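Insulinase family protease (Yersinia pestis, PDB 3GO9) is a predicted protease of the insulinase (M16) family, whose active members cleave peptide bonds with the help of a bound zinc ion. Local coordinates at residues Q165-Q168 with W172-R175; T275-I280 with S287-S292; L294-L299 with K432-Q437; F319-Q324 with A328-H333. All blocks are in the same frame, centred on the assembly; numbering follows the deposited sequence.

Contacts 2, 3 and 4 cluster round helix 283-309 and the sheet holding strands 267-276 and 327-336, with centres about 13 Å apart in every pairing; contacts 2 and 4 lie in the M16 inactive-domain range. Contacts 2 and 3 share helix 283-309, and a probable hydrogen bond from Q434 NE2 to S292 O (2.9 Å) joins them. Contact 4, the hairpin carrying a zinc ion on D320 and H333, continues the sheet of contact 2 through T275 O and A328 N (2.7 Å). In the conformers described, R296 of contact 3 packs on its disulfide C321-C330. Contact 1, in the insulinase range, is centred about 16 Å from contact 4, touching it through R175 and Q329.

Contact 1: residues Q165-Q168 with W172-R175; sequences QNIQ and WRYR
R173 and Q168 run side by side and point the same way, the guanidinium turned 61° from the amide. NH2 of R173 donates to OE1 of Q168 at 2.6 Å, a short but bent bond (136° at the hydrogen). The acceptor lies in the guanidinium plane, whereas the donor stands well above the carbonyl plane of the amide and not on a lone pair. The Q168 chain folds at its second torsion (chi2 -59°), which swings OE1 back to the arginine although its CB points away from the helix. Water 1 adds a second link at the guanidinium edge, accepting from NE of R173 (2.8 Å) and donating to O of Q168 (3.1 Å). I167 O sits over the centre of one guanidinium face, 3.4 Å from NE of R173, at an angle too poor for a hydrogen bond. The same oxygen meets the edge of the W172 indole in its plane, 3.4 Å from CD1. The I167 and W172 side chains lie alongside each other, CG2 of I167 being 4.1 Å from CD1 of W172. NE1 of W172 is hydrogen-bonded to Y111 OH, and NH1 of R173 has a further partner in a salt bridge with D185. N166 OD1 accepts from Q168 N (3.0 Å), so the loop running from strand 160-162 into helix 170-175 contains an Asx turn.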
loop_
_atom_site.group_PDB
_atom_site.type_symbol
_atom_site.label_atom_id
_atom_site.label_comp_id
_atom_site.label_asym_id
_atom_site.label_seq_id
_atom_site.Cartn_x
_atom_site.Cartn_y
_atom_site.Cartn_z
ATOM N N GLN A 165 0.854 9.890 -2.094
ATOM C CA GLN A 165 1.290 10.583 -3.250
ATOM C C GLN A 165 1.041 12.098 -3.204
ATOM O O GLN A 165 1.840 12.893 -3.710
ATOM C CB GLN A 165 0.645 9.938 -4.492
ATOM C CG GLN A 165 0.845 10.692 -5.717
ATOM C CD GLN A 165 0.484 9.859 -6.950
ATOM O OE1 GLN A 165 1.067 10.031 -8.014
ATOM N NE2 GLN A 165 -0.473 8.935 -6.787
ATOM N N ASN A 166 -0.051 12.499 -2.527
ATOM C CA ASN A 166 -0.357 13.893 -2.388
ATOM C C ASN A 166 -0.585 14.218 -0.910
ATOM O O ASN A 166 -1.654 13.951 -0.352
ATOM C CB ASN A 166 -1.609 14.283 -3.209
ATOM C CG ASN A 166 -1.962 15.741 -3.044
ATOM O OD1 ASN A 166 -1.198 16.547 -2.468
ATOM N ND2 ASN A 166 -3.131 16.127 -3.593
ATOM N N ILE A 167 0.466 14.730 -0.290
ATOM C CA ILE A 167 0.434 15.017 1.176
ATOM C C ILE A 167 -0.477 16.175 1.449
ATOM O O ILE A 167 -0.959 16.341 2.565
ATOM C CB ILE A 167 1.870 15.326 1.632
ATOM C CG1 ILE A 167 2.786 14.097 1.409
ATOM C CG2 ILE A 167 1.924 15.745 3.054
ATOM C CD1 ILE A 167 2.482 12.824 2.176
ATOM N N GLN A 168 -0.698 16.997 0.415
ATOM C CA GLN A 168 -1.468 18.242 0.516
ATOM C C GLN A 168 -3.008 18.076 0.414
ATOM O O GLN A 168 -3.749 19.026 0.560
ATOM C CB GLN A 168 -0.978 19.246 -0.565
ATOM C CG GLN A 168 0.541 19.258 -0.863
ATOM C CD GLN A 168 1.356 19.577 0.355
ATOM O OE1 GLN A 168 0.876 20.258 1.241
ATOM N NE2 GLN A 168 2.596 19.064 0.414
ATOM N N TRP A 172 -6.055 14.110 3.607
ATOM C CA TRP A 172 -4.883 13.710 4.350
ATOM C C TRP A 172 -4.579 14.625 5.528
ATOM O O TRP A 172 -4.302 14.109 6.623
ATOM C CB TRP A 172 -3.677 13.514 3.395
ATOM C CG TRP A 172 -2.505 12.879 4.105
ATOM C CD1 TRP A 172 -1.280 13.423 4.281
ATOM C CD2 TRP A 172 -2.469 11.576 4.729
ATOM N NE1 TRP A 172 -0.473 12.551 4.995
ATOM C CE2 TRP A 172 -1.175 11.411 5.276
ATOM C CE3 TRP A 172 -3.389 10.544 4.876
ATOM C CZ2 TRP A 172 -0.807 10.274 5.968
ATOM C CZ3 TRP A 172 -2.996 9.389 5.550
ATOM C CH2 TRP A 172 -1.737 9.277 6.097
ATOM N N ARG A 173 -4.714 15.925 5.336
ATOM C CA ARG A 173 -4.564 16.919 6.408
ATOM C C ARG A 173 -5.523 16.631 7.540
ATOM O O ARG A 173 -5.131 16.625 8.708
ATOM C CB ARG A 173 -4.752 18.359 5.924
ATOM C CG ARG A 173 -3.709 18.821 4.947
ATOM C CD ARG A 173 -2.313 18.621 5.484
ATOM N NE ARG A 173 -1.318 19.116 4.555
ATOM C CZ ARG A 173 -0.018 18.895 4.666
ATOM N NH1 ARG A 173 0.466 18.190 5.698
ATOM N NH2 ARG A 173 0.802 19.406 3.736
ATOM N N TYR A 174 -6.743 16.267 7.208
ATOM C CA TYR A 174 -7.711 15.886 8.261
ATOM C C TYR A 174 -7.301 14.604 8.962
ATOM O O TYR A 174 -7.242 14.537 10.185
ATOM C CB TYR A 174 -9.108 15.742 7.632
ATOM C CG TYR A 174 -10.163 15.378 8.635
ATOM C CD1 TYR A 174 -10.630 16.310 9.568
ATOM C CD2 TYR A 174 -10.662 14.121 8.710
ATOM C CE1 TYR A 174 -11.615 15.999 10.497
ATOM C CE2 TYR A 174 -11.639 13.781 9.672
ATOM C CZ TYR A 174 -12.098 14.720 10.560
ATOM O OH TYR A 174 -13.035 14.384 11.509
ATOM N N ARG A 175 -6.981 13.579 8.169
ATOM C CA ARG A 175 -6.683 12.290 8.699
ATOM C C ARG A 175 -5.457 12.255 9.595
ATOM O O ARG A 175 -5.428 11.468 10.534
ATOM C CB ARG A 175 -6.558 11.246 7.573
ATOM C CG ARG A 175 -6.501 9.805 8.023
ATOM C CD ARG A 175 -7.801 9.321 8.605
ATOM N NE ARG A 175 -7.696 8.056 9.354
ATOM C CZ ARG A 175 -7.258 7.941 10.611
ATOM N NH1 ARG A 175 -6.777 8.987 11.278
ATOM N NH2 ARG A 175 -7.252 6.751 11.179
HETATM O O HOH W 1 -2.444 20.888 2.647
#

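Contact 2: residues T275-I280 with S287-S292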
loop_
_atom_site.group_PDB
_atom_site.type_symbol
_atom_site.label_atom_id
_atom_site.label_comp_id
_atom_site.label_asym_id
_atom_site.label_seq_id
_atom_site.Cartn_x
_atom_site.Cartn_y
_atom_site.Cartn_z
ATOM N N THR A 275 -10.591 1.045 11.729
ATOM C CA THR A 275 -10.404 0.182 12.916
ATOM C C THR A 275 -8.947 -0.249 13.017
ATOM O O THR A 275 -8.220 -0.175 12.038
ATOM C CB THR A 275 -11.265 -1.093 12.816
ATOM O OG1 THR A 275 -10.894 -1.792 11.636
ATOM C CG2 THR A 275 -12.737 -0.759 12.774
ATOM N N PRO A 276 -8.500 -0.663 14.213
ATOM C CA PRO A 276 -7.134 -1.141 14.315
ATOM C C PRO A 276 -6.957 -2.418 13.502
ATOM O O PRO A 276 -7.856 -3.247 13.513
ATOM C CB PRO A 276 -6.985 -1.501 15.797
ATOM C CG PRO A 276 -8.094 -0.890 16.502
ATOM C CD PRO A 276 -9.163 -0.552 15.526
ATOM N N TRP A 277 -5.813 -2.562 12.823
ATOM C CA TRP A 277 -5.491 -3.768 12.068
ATOM C C TRP A 277 -4.698 -4.687 12.947
ATOM O O TRP A 277 -3.736 -4.266 13.566
ATOM C CB TRP A 277 -4.650 -3.442 10.863
ATOM C CG TRP A 277 -4.137 -4.633 10.146
ATOM C CD1 TRP A 277 -2.843 -5.021 10.066
ATOM C CD2 TRP A 277 -4.893 -5.597 9.374
ATOM N NE1 TRP A 277 -2.733 -6.170 9.324
ATOM C CE2 TRP A 277 -3.968 -6.540 8.874
ATOM C CE3 TRP A 277 -6.244 -5.737 9.041
ATOM C CZ2 TRP A 277 -4.332 -7.612 8.055
ATOM C CZ3 TRP A 277 -6.617 -6.828 8.250
ATOM C CH2 TRP A 277 -5.651 -7.749 7.752
ATOM N N HIS A 278 -5.072 -5.944 12.952
ATOM C CA HIS A 278 -4.310 -6.994 13.648
ATOM C C HIS A 278 -3.811 -7.988 12.596
ATOM O O HIS A 278 -4.646 -8.690 12.029
ATOM C CB HIS A 278 -5.240 -7.667 14.645
ATOM C CG HIS A 278 -5.873 -6.710 15.619
ATOM N ND1 HIS A 278 -7.222 -6.412 15.617
ATOM C CD2 HIS A 278 -5.319 -5.944 16.592
ATOM C CE1 HIS A 278 -7.473 -5.515 16.560
ATOM N NE2 HIS A 278 -6.333 -5.215 17.164
ATOM N N PRO A 279 -2.478 -8.025 12.328
ATOM C CA PRO A 279 -1.936 -8.994 11.366
ATOM C C PRO A 279 -2.385 -10.428 11.635
ATOM O O PRO A 279 -2.508 -10.886 12.786
ATOM C CB PRO A 279 -0.410 -8.862 11.505
ATOM C CG PRO A 279 -0.194 -7.425 11.896
ATOM C CD PRO A 279 -1.384 -7.177 12.875
ATOM N N ILE A 280 -2.575 -11.144 10.537
ATOM C CA ILE A 280 -3.131 -12.474 10.584
ATOM C C ILE A 280 -2.011 -13.494 10.954
ATOM O O ILE A 280 -1.115 -13.669 10.173
ATOM C CB ILE A 280 -3.695 -12.786 9.220
ATOM C CG1 ILE A 280 -4.901 -11.874 8.953
ATOM C CG2 ILE A 280 -4.113 -14.266 9.125
ATOM C CD1 ILE A 280 -5.177 -11.620 7.515
ATOM N N SER A 287 -9.375 -17.083 8.425
ATOM C CA SER A 287 -10.772 -17.326 8.170
ATOM C C SER A 287 -11.670 -16.149 8.609
ATOM O O SER A 287 -12.622 -15.769 7.890
ATOM C CB SER A 287 -11.192 -18.590 8.911
ATOM O OG SER A 287 -10.625 -19.675 8.216
ATOM N N ARG A 288 -11.378 -15.611 9.772
ATOM C CA ARG A 288 -12.146 -14.434 10.263
ATOM C C ARG A 288 -11.981 -13.251 9.328
ATOM O O ARG A 288 -12.951 -12.543 9.018
ATOM C CB ARG A 288 -11.760 -14.035 11.684
ATOM C CG ARG A 288 -12.045 -15.071 12.744
ATOM C CD ARG A 288 -11.899 -14.518 14.166
ATOM N NE ARG A 288 -10.576 -13.947 14.453
ATOM C CZ ARG A 288 -9.534 -14.607 14.981
ATOM N NH1 ARG A 288 -9.625 -15.893 15.275
ATOM N NH2 ARG A 288 -8.388 -13.952 15.211
ATOM N N TYR A 289 -10.757 -13.009 8.853
ATOM C CA TYR A 289 -10.472 -11.938 7.884
ATOM C C TYR A 289 -11.262 -12.182 6.605
ATOM O O TYR A 289 -11.919 -11.268 6.078
ATOM C CB TYR A 289 -8.950 -11.781 7.576
ATOM C CG TYR A 289 -8.677 -10.909 6.387
ATOM C CD1 TYR A 289 -8.878 -9.534 6.455
ATOM C CD2 TYR A 289 -8.351 -11.446 5.143
ATOM C CE1 TYR A 289 -8.707 -8.733 5.406
ATOM C CE2 TYR A 289 -8.136 -10.626 4.074
ATOM C CZ TYR A 289 -8.331 -9.259 4.188
ATOM O OH TYR A 289 -8.146 -8.462 3.062
ATOM N N TRP A 290 -11.236 -13.419 6.111
ATOM C CA TRP A 290 -11.883 -13.677 4.843
ATOM C C TRP A 290 -13.403 -13.496 4.948
ATOM O O TRP A 290 -14.041 -13.049 3.975
ATOM C CB TRP A 290 -11.568 -15.067 4.314
ATOM C CG TRP A 290 -10.227 -15.196 3.611
ATOM C CD1 TRP A 290 -9.517 -14.199 2.993
ATOM C CD2 TRP A 290 -9.492 -16.408 3.366
ATOM N NE1 TRP A 290 -8.392 -14.726 2.371
ATOM C CE2 TRP A 290 -8.370 -16.078 2.594
ATOM C CE3 TRP A 290 -9.687 -17.727 3.709
ATOM C CZ2 TRP A 290 -7.430 -17.067 2.181
ATOM C CZ3 TRP A 290 -8.774 -18.686 3.309
ATOM C CH2 TRP A 290 -7.671 -18.357 2.571
ATOM N N ARG A 291 -13.981 -13.837 6.101
ATOM C CA ARG A 291 -15.423 -13.661 6.310
ATOM C C ARG A 291 -15.753 -12.178 6.282
ATOM O O ARG A 291 -16.766 -11.751 5.660
ATOM C CB ARG A 291 -15.909 -14.254 7.619
ATOM C CG ARG A 291 -17.426 -14.294 7.688
ATOM C CD ARG A 291 -17.970 -14.889 8.944
ATOM N NE ARG A 291 -17.716 -16.331 9.018
ATOM C CZ ARG A 291 -18.113 -17.111 10.037
ATOM N NH1 ARG A 291 -18.772 -16.604 11.072
ATOM N NH2 ARG A 291 -17.824 -18.402 10.025
ATOM N N SER A 292 -14.916 -11.394 6.942
ATOM C CA SER A 292 -15.127 -9.942 7.024
ATOM C C SER A 292 -14.970 -9.305 5.647
ATOM O O SER A 292 -15.839 -8.505 5.215
ATOM C CB SER A 292 -14.139 -9.342 7.987
ATOM O OG SER A 292 -14.511 -9.720 9.287
#
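W277 presents the edge of its six-membered ring to the Y289 ring in an offset edge-to-face pair, the planes at 90° and the centroids 5.7 Å apart. CH2 of W277 comes to 3.9 Å from CD1 of Y289, with CZ3 of W277 next to it at 4.0 Å from CE1 of Y289. I280 reaches the same tyrosine across its root: CD1 of I280 is 3.7 Å from CG and 3.8 Å from CB of Y289, the two side chains crossing at about a right angle. Y289 has CG anti to its backbone N (chi1 168°), which carries the ring off the helix so that one side of it meets both the indole edge, at CD1 and CE1, and the isoleucine, nearer its root. No hydrogen bond crosses the contact, so these apolar touches hold it together. In the next shell, NE1 of W277 donates to the carbonyl of G402, which helps fix the indole's rotation, and V403 touches its side. A285 and L286 pack on I280, while the Y289 hydroxyl is hydrogen-bonded to a polyether molecule, probably from the crystallisation liquor. Strand 267-276, paired with strand 327-336 through T275 and A328, here leaves the sheet, and the chain turns by way of W277 and I280 into helix 283-309, whose Y289 faces back onto that turn.

Contact 3: residues L294-L299 with K432-Q437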
loop_
_atom_site.group_PDB
_atom_site.type_symbol
_atom_site.label_atom_id
_atom_site.label_comp_id
_atom_site.label_asym_id
_atom_site.label_seq_id
_atom_site.Cartn_x
_atom_site.Cartn_y
_atom_site.Cartn_z
ATOM N N LEU A 294 -15.268 -10.736 2.715
ATOM C CA LEU A 294 -16.307 -11.172 1.787
ATOM C C LEU A 294 -17.637 -10.436 2.057
ATOM O O LEU A 294 -18.374 -10.169 1.095
ATOM C CB LEU A 294 -16.463 -12.680 1.766
ATOM C CG LEU A 294 -17.475 -13.224 0.760
ATOM C CD1 LEU A 294 -17.133 -12.838 -0.662
ATOM C CD2 LEU A 294 -17.573 -14.741 0.911
ATOM N N ALA A 295 -17.951 -10.182 3.324
ATOM C CA ALA A 295 -19.157 -9.393 3.683
ATOM C C ALA A 295 -19.056 -7.996 3.044
ATOM O O ALA A 295 -20.004 -7.513 2.459
ATOM C CB ALA A 295 -19.301 -9.277 5.179
ATOM N N ARG A 296 -17.887 -7.376 3.148
ATOM C CA ARG A 296 -17.656 -6.073 2.525
ATOM C C ARG A 296 -17.834 -6.150 1.017
ATOM O O ARG A 296 -18.492 -5.296 0.411
ATOM C CB ARG A 296 -16.266 -5.527 2.903
ATOM C CG ARG A 296 -16.165 -5.149 4.361
ATOM C CD ARG A 296 -14.828 -4.487 4.725
ATOM N NE ARG A 296 -13.690 -5.416 4.795
ATOM C CZ ARG A 296 -13.176 -5.894 5.925
ATOM N NH1 ARG A 296 -13.718 -5.602 7.098
ATOM N NH2 ARG A 296 -12.140 -6.723 5.883
ATOM N N GLU A 297 -17.283 -7.192 0.407
ATOM C CA GLU A 297 -17.381 -7.361 -1.003
ATOM C C GLU A 297 -18.839 -7.608 -1.422
ATOM O O GLU A 297 -19.331 -7.031 -2.419
ATOM C CB GLU A 297 -16.460 -8.493 -1.446
ATOM C CG GLU A 297 -16.371 -8.681 -2.898
ATOM C CD GLU A 297 -15.568 -9.881 -3.276
ATOM O OE1 GLU A 297 -15.738 -10.335 -4.406
ATOM O OE2 GLU A 297 -14.773 -10.375 -2.461
ATOM N N ALA A 298 -19.550 -8.382 -0.607
ATOM C CA ALA A 298 -20.925 -8.759 -0.915
ATOM C C ALA A 298 -21.798 -7.506 -0.953
ATOM O O ALA A 298 -22.649 -7.358 -1.823
ATOM C CB ALA A 298 -21.458 -9.677 0.205
ATOM N N LEU A 299 -21.578 -6.633 0.007
ATOM C CA LEU A 299 -22.382 -5.454 0.163
ATOM C C LEU A 299 -22.123 -4.548 -1.014
ATOM O O LEU A 299 -23.079 -4.002 -1.587
ATOM C CB LEU A 299 -22.123 -4.799 1.498
ATOM C CG LEU A 299 -21.441 -3.481 1.746
ATOM C CD1 LEU A 299 -21.634 -2.447 0.679
ATOM C CD2 LEU A 299 -22.009 -2.998 3.048
ATOM N N LYS A 432 -24.428 -7.946 9.256
ATOM C CA LYS A 432 -25.164 -7.259 10.286
ATOM C C LYS A 432 -24.181 -6.604 11.254
ATOM O O LYS A 432 -24.330 -5.446 11.616
ATOM C CB LYS A 432 -26.075 -8.236 11.029
ATOM C CG LYS A 432 -26.883 -7.529 12.119
ATOM C CD LYS A 432 -27.755 -8.409 12.971
ATOM C CE LYS A 432 -28.827 -9.095 12.175
ATOM N NZ LYS A 432 -29.868 -8.186 11.687
ATOM N N GLN A 433 -23.171 -7.365 11.674
ATOM C CA GLN A 433 -22.169 -6.860 12.629
ATOM C C GLN A 433 -21.400 -5.641 12.097
ATOM O O GLN A 433 -21.307 -4.622 12.769
ATOM C CB GLN A 433 -21.212 -7.966 13.017
ATOM C CG GLN A 433 -21.848 -8.924 13.987
ATOM C CD GLN A 433 -21.156 -10.264 14.092
ATOM O OE1 GLN A 433 -20.298 -10.640 13.267
ATOM N NE2 GLN A 433 -21.567 -11.043 15.128
ATOM N N GLN A 434 -20.927 -5.744 10.870
ATOM C CA GLN A 434 -20.213 -4.642 10.217
ATOM C C GLN A 434 -21.073 -3.390 10.113
ATOM O O GLN A 434 -20.646 -2.279 10.413
ATOM C CB GLN A 434 -19.767 -5.042 8.823
ATOM C CG GLN A 434 -18.516 -5.844 8.865
ATOM C CD GLN A 434 -18.078 -6.303 7.506
ATOM O OE1 GLN A 434 -18.584 -5.835 6.482
ATOM N NE2 GLN A 434 -17.125 -7.226 7.481
ATOM N N LEU A 435 -22.307 -3.575 9.711
ATOM C CA LEU A 435 -23.169 -2.431 9.473
ATOM C C LEU A 435 -23.819 -1.922 10.744
ATOM O O LEU A 435 -24.537 -0.914 10.694
ATOM C CB LEU A 435 -24.223 -2.757 8.447
ATOM C CG LEU A 435 -23.663 -3.007 7.049
ATOM C CD1 LEU A 435 -24.787 -3.484 6.170
ATOM C CD2 LEU A 435 -23.016 -1.770 6.475
ATOM N N SER A 436 -23.588 -2.607 11.853
ATOM C CA SER A 436 -24.076 -2.146 13.163
ATOM C C SER A 436 -23.050 -1.215 13.853
ATOM O O SER A 436 -23.295 -0.612 14.920
ATOM C CB SER A 436 -24.520 -3.341 14.017
ATOM O OG SER A 436 -25.591 -4.068 13.370
ATOM N N GLN A 437 -21.902 -1.078 13.222
ATOM C CA GLN A 437 -20.932 -0.102 13.658
ATOM C C GLN A 437 -21.216 1.178 12.857
ATOM O O GLN A 437 -21.335 1.136 11.643
ATOM C CB GLN A 437 -19.523 -0.635 13.419
ATOM C CG GLN A 437 -19.260 -2.124 13.895
ATOM C CD GLN A 437 -19.981 -2.517 15.202
ATOM O OE1 GLN A 437 -19.957 -1.770 16.201
ATOM N NE2 GLN A 437 -20.642 -3.691 15.188
#
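The guanidinium of R296 and the amide of Q434 are nearly parallel, 8° between their planes, but displaced: NE2 of Q434 approaches the guanidinium obliquely, 3.8 Å from NH1 of R296. Each of these two residues has two deposited conformers, and the details of their meeting belong to one of each and are correspondingly less certain. In that pair the side chains cross at about a right angle. OE1 of Q434 then touches the aliphatic part of the arginine, 3.3 Å from CG of R296, and lies 3.7 Å from CB of A295. So placed, the amide rests against two helix residues without a hydrogen bond to either; NE2 of Q434 instead bonds to the carbonyl of S292, one turn before R296 on the same helix. The described Q434 conformer reaches that far because its chain is straight beyond CG (chi2 178°). NH2 of R296 is hydrogen-bonded to a polyether molecule, probably from the crystallisation liquor. These residues join helix 283-309, which packs on the five-stranded sheet through R296 on C330 and L299 on I332, to helix 424-435 beside it. A295 also touches L427 and L431 of the latter helix. Farther along, CD2 of L299 meets CD2 of L435 at 3.8 Å, the two leucines crossing obliquely, and L352 of helix 341-358 packs against both.

Contact 4: residues F319-Q324 with A328-H333. With ZN (zinc ion), chain E.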
loop_
_atom_site.group_PDB
_atom_site.type_symbol
_atom_site.label_atom_id
_atom_site.label_comp_id
_atom_site.label_asym_id
_atom_site.label_seq_id
_atom_site.Cartn_x
_atom_site.Cartn_y
_atom_site.Cartn_z
ATOM N N PHE A 319 -15.633 1.751 -4.175
ATOM C CA PHE A 319 -15.432 1.024 -2.919
ATOM C C PHE A 319 -13.990 0.590 -2.748
ATOM O O PHE A 319 -13.360 0.082 -3.690
ATOM C CB PHE A 319 -16.315 -0.199 -2.869
ATOM C CG PHE A 319 -16.319 -0.870 -1.528
ATOM C CD1 PHE A 319 -16.894 -0.246 -0.432
ATOM C CD2 PHE A 319 -15.730 -2.107 -1.342
ATOM C CE1 PHE A 319 -16.892 -0.839 0.823
ATOM C CE2 PHE A 319 -15.736 -2.700 -0.087
ATOM C CZ PHE A 319 -16.311 -2.050 0.991
ATOM N N ASP A 320 -13.437 0.752 -1.561
ATOM C CA ASP A 320 -12.086 0.234 -1.392
ATOM C C ASP A 320 -11.795 0.059 0.051
ATOM O O ASP A 320 -12.518 0.595 0.910
ATOM C CB ASP A 320 -11.052 1.168 -2.021
ATOM C CG ASP A 320 -11.157 2.579 -1.512
ATOM O OD1 ASP A 320 -11.029 2.818 -0.312
ATOM O OD2 ASP A 320 -11.344 3.484 -2.333
ATOM N N CYS A 321 -10.789 -0.763 0.281
ATOM C CA CYS A 321 -10.282 -1.054 1.592
ATOM C C CYS A 321 -8.787 -0.839 1.504
ATOM O O CYS A 321 -8.149 -1.057 0.453
ATOM C CB CYS A 321 -10.504 -2.500 1.983
ATOM S SG CYS A 321 -12.195 -3.027 2.555
ATOM N N ARG A 322 -8.209 -0.405 2.590
ATOM C CA ARG A 322 -6.768 -0.376 2.691
ATOM C C ARG A 322 -6.357 -0.647 4.123
ATOM O O ARG A 322 -7.109 -0.404 5.071
ATOM C CB ARG A 322 -6.191 0.953 2.264
ATOM C CG ARG A 322 -6.465 2.087 3.242
ATOM C CD ARG A 322 -6.313 3.477 2.600
ATOM N NE ARG A 322 -6.950 3.492 1.293
ATOM C CZ ARG A 322 -6.831 4.448 0.375
ATOM N NH1 ARG A 322 -6.099 5.524 0.598
ATOM N NH2 ARG A 322 -7.461 4.306 -0.786
ATOM N N VAL A 323 -5.161 -1.183 4.250
ATOM C CA VAL A 323 -4.516 -1.337 5.559
ATOM C C VAL A 323 -3.252 -0.524 5.465
ATOM O O VAL A 323 -2.405 -0.776 4.605
ATOM C CB VAL A 323 -4.181 -2.804 5.874
ATOM C CG1 VAL A 323 -3.447 -2.889 7.198
ATOM C CG2 VAL A 323 -5.406 -3.606 5.897
ATOM N N GLN A 324 -3.117 0.472 6.319
ATOM C CA GLN A 324 -2.011 1.406 6.265
ATOM C C GLN A 324 -1.906 1.990 7.631
ATOM O O GLN A 324 -2.924 2.244 8.258
ATOM C CB GLN A 324 -2.294 2.542 5.266
ATOM C CG GLN A 324 -2.247 2.144 3.860
ATOM C CD GLN A 324 -2.566 3.289 2.907
ATOM O OE1 GLN A 324 -2.928 4.414 3.327
ATOM N NE2 GLN A 324 -2.445 3.009 1.611
ATOM N N ALA A 328 -7.207 -0.449 9.559
ATOM C CA ALA A 328 -7.974 -0.967 8.408
ATOM C C ALA A 328 -9.001 0.111 8.092
ATOM O O ALA A 328 -9.720 0.541 9.011
ATOM C CB ALA A 328 -8.678 -2.281 8.747
ATOM N N GLN A 329 -9.054 0.563 6.832
ATOM C CA GLN A 329 -10.004 1.592 6.417
ATOM C C GLN A 329 -10.876 0.998 5.314
ATOM O O GLN A 329 -10.349 0.478 4.321
ATOM C CB GLN A 329 -9.286 2.829 5.929
ATOM C CG GLN A 329 -10.213 3.961 5.538
ATOM C CD GLN A 329 -9.436 5.124 4.938
ATOM O OE1 GLN A 329 -9.280 5.224 3.715
ATOM N NE2 GLN A 329 -8.925 5.996 5.798
ATOM N N CYS A 330 -12.187 1.041 5.485
ATOM C CA CYS A 330 -13.026 0.514 4.428
ATOM C C CYS A 330 -14.025 1.718 4.123
ATOM O O CYS A 330 -14.560 2.383 5.019
ATOM C CB CYS A 330 -13.520 -0.989 4.745
ATOM S SG CYS A 330 -12.246 -2.686 4.594
ATOM N N ALA A 331 -14.190 2.020 2.847
ATOM C CA ALA A 331 -15.008 3.149 2.419
ATOM C C ALA A 331 -15.926 2.814 1.245
ATOM O O ALA A 331 -15.508 2.128 0.304
ATOM C CB ALA A 331 -14.109 4.335 2.008
ATOM N N ILE A 332 -17.139 3.353 1.290
ATOM C CA ILE A 332 -18.062 3.426 0.145
ATOM C C ILE A 332 -18.089 4.855 -0.279
ATOM O O ILE A 332 -18.440 5.740 0.488
ATOM C CB ILE A 332 -19.493 2.976 0.506
ATOM C CG1 ILE A 332 -19.408 1.612 1.150
ATOM C CG2 ILE A 332 -20.398 3.130 -0.731
ATOM C CD1 ILE A 332 -20.674 1.144 1.847
ATOM N N HIS A 333 -17.752 5.090 -1.551
ATOM C CA HIS A 333 -17.719 6.429 -2.067
ATOM C C HIS A 333 -18.889 6.680 -3.003
ATOM O O HIS A 333 -19.141 5.911 -3.946
ATOM C CB HIS A 333 -16.465 6.651 -2.889
ATOM C CG HIS A 333 -15.199 6.402 -2.153
ATOM N ND1 HIS A 333 -14.819 7.152 -1.067
ATOM C CD2 HIS A 333 -14.166 5.570 -2.426
ATOM C CE1 HIS A 333 -13.623 6.763 -0.668
ATOM N NE2 HIS A 333 -13.210 5.797 -1.466
HETATM ZN ZN ZN E . -11.243 5.017 -1.143
HETATM O O HOH W 2 -10.285 2.735 2.266
HETATM O O HOH W 3 -10.430 5.818 0.593
HETATM O O HOH W 4 -10.124 5.828 -2.720
#
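The hairpin of strands 316-324 and 327-336 carries a zinc site and a disulfide, on opposite faces of the sheet. D320 grips the zinc ion with both carboxylate oxygens, unequally: OD2 at 1.9 Å and OD1 at 2.4 Å. NE2 of H333, from the partner strand, binds it at 2.1 Å, and waters 3 and 4 are further ligands. D320 holds CG in the crowded position between its backbone N and carbonyl carbon (chi1 54°), which turns the carboxylate toward the histidine; its plane stands 56° from the imidazole, and OD2 lies at the ring's edge. S270 bonds ND1 of H333 and so helps set the ring's rotation. Backbone bonds hold the antiparallel register: A331 N to D320 O at 2.9 Å and Q329 N to R322 O at 2.8 Å, with R322 N to Q329 O at 2.9 Å. R322 and Q329 lie side by side beside the metal, CD of the arginine against OE1 of the glutamine, and NH2 of R322 forms a long salt bridge with OD1 of D320 (3.9 Å). On the other face C321 and C330, a non-hydrogen-bonded pair, are joined SG to SG at 2.1 Å with a chi3 of 107°, one of two conformers of C330 being described. In this conformer the disulfide ties the two strands covalently, while the zinc, with two protein residues and two waters as ligands, joins them a second time and probably retains exchangeable positions.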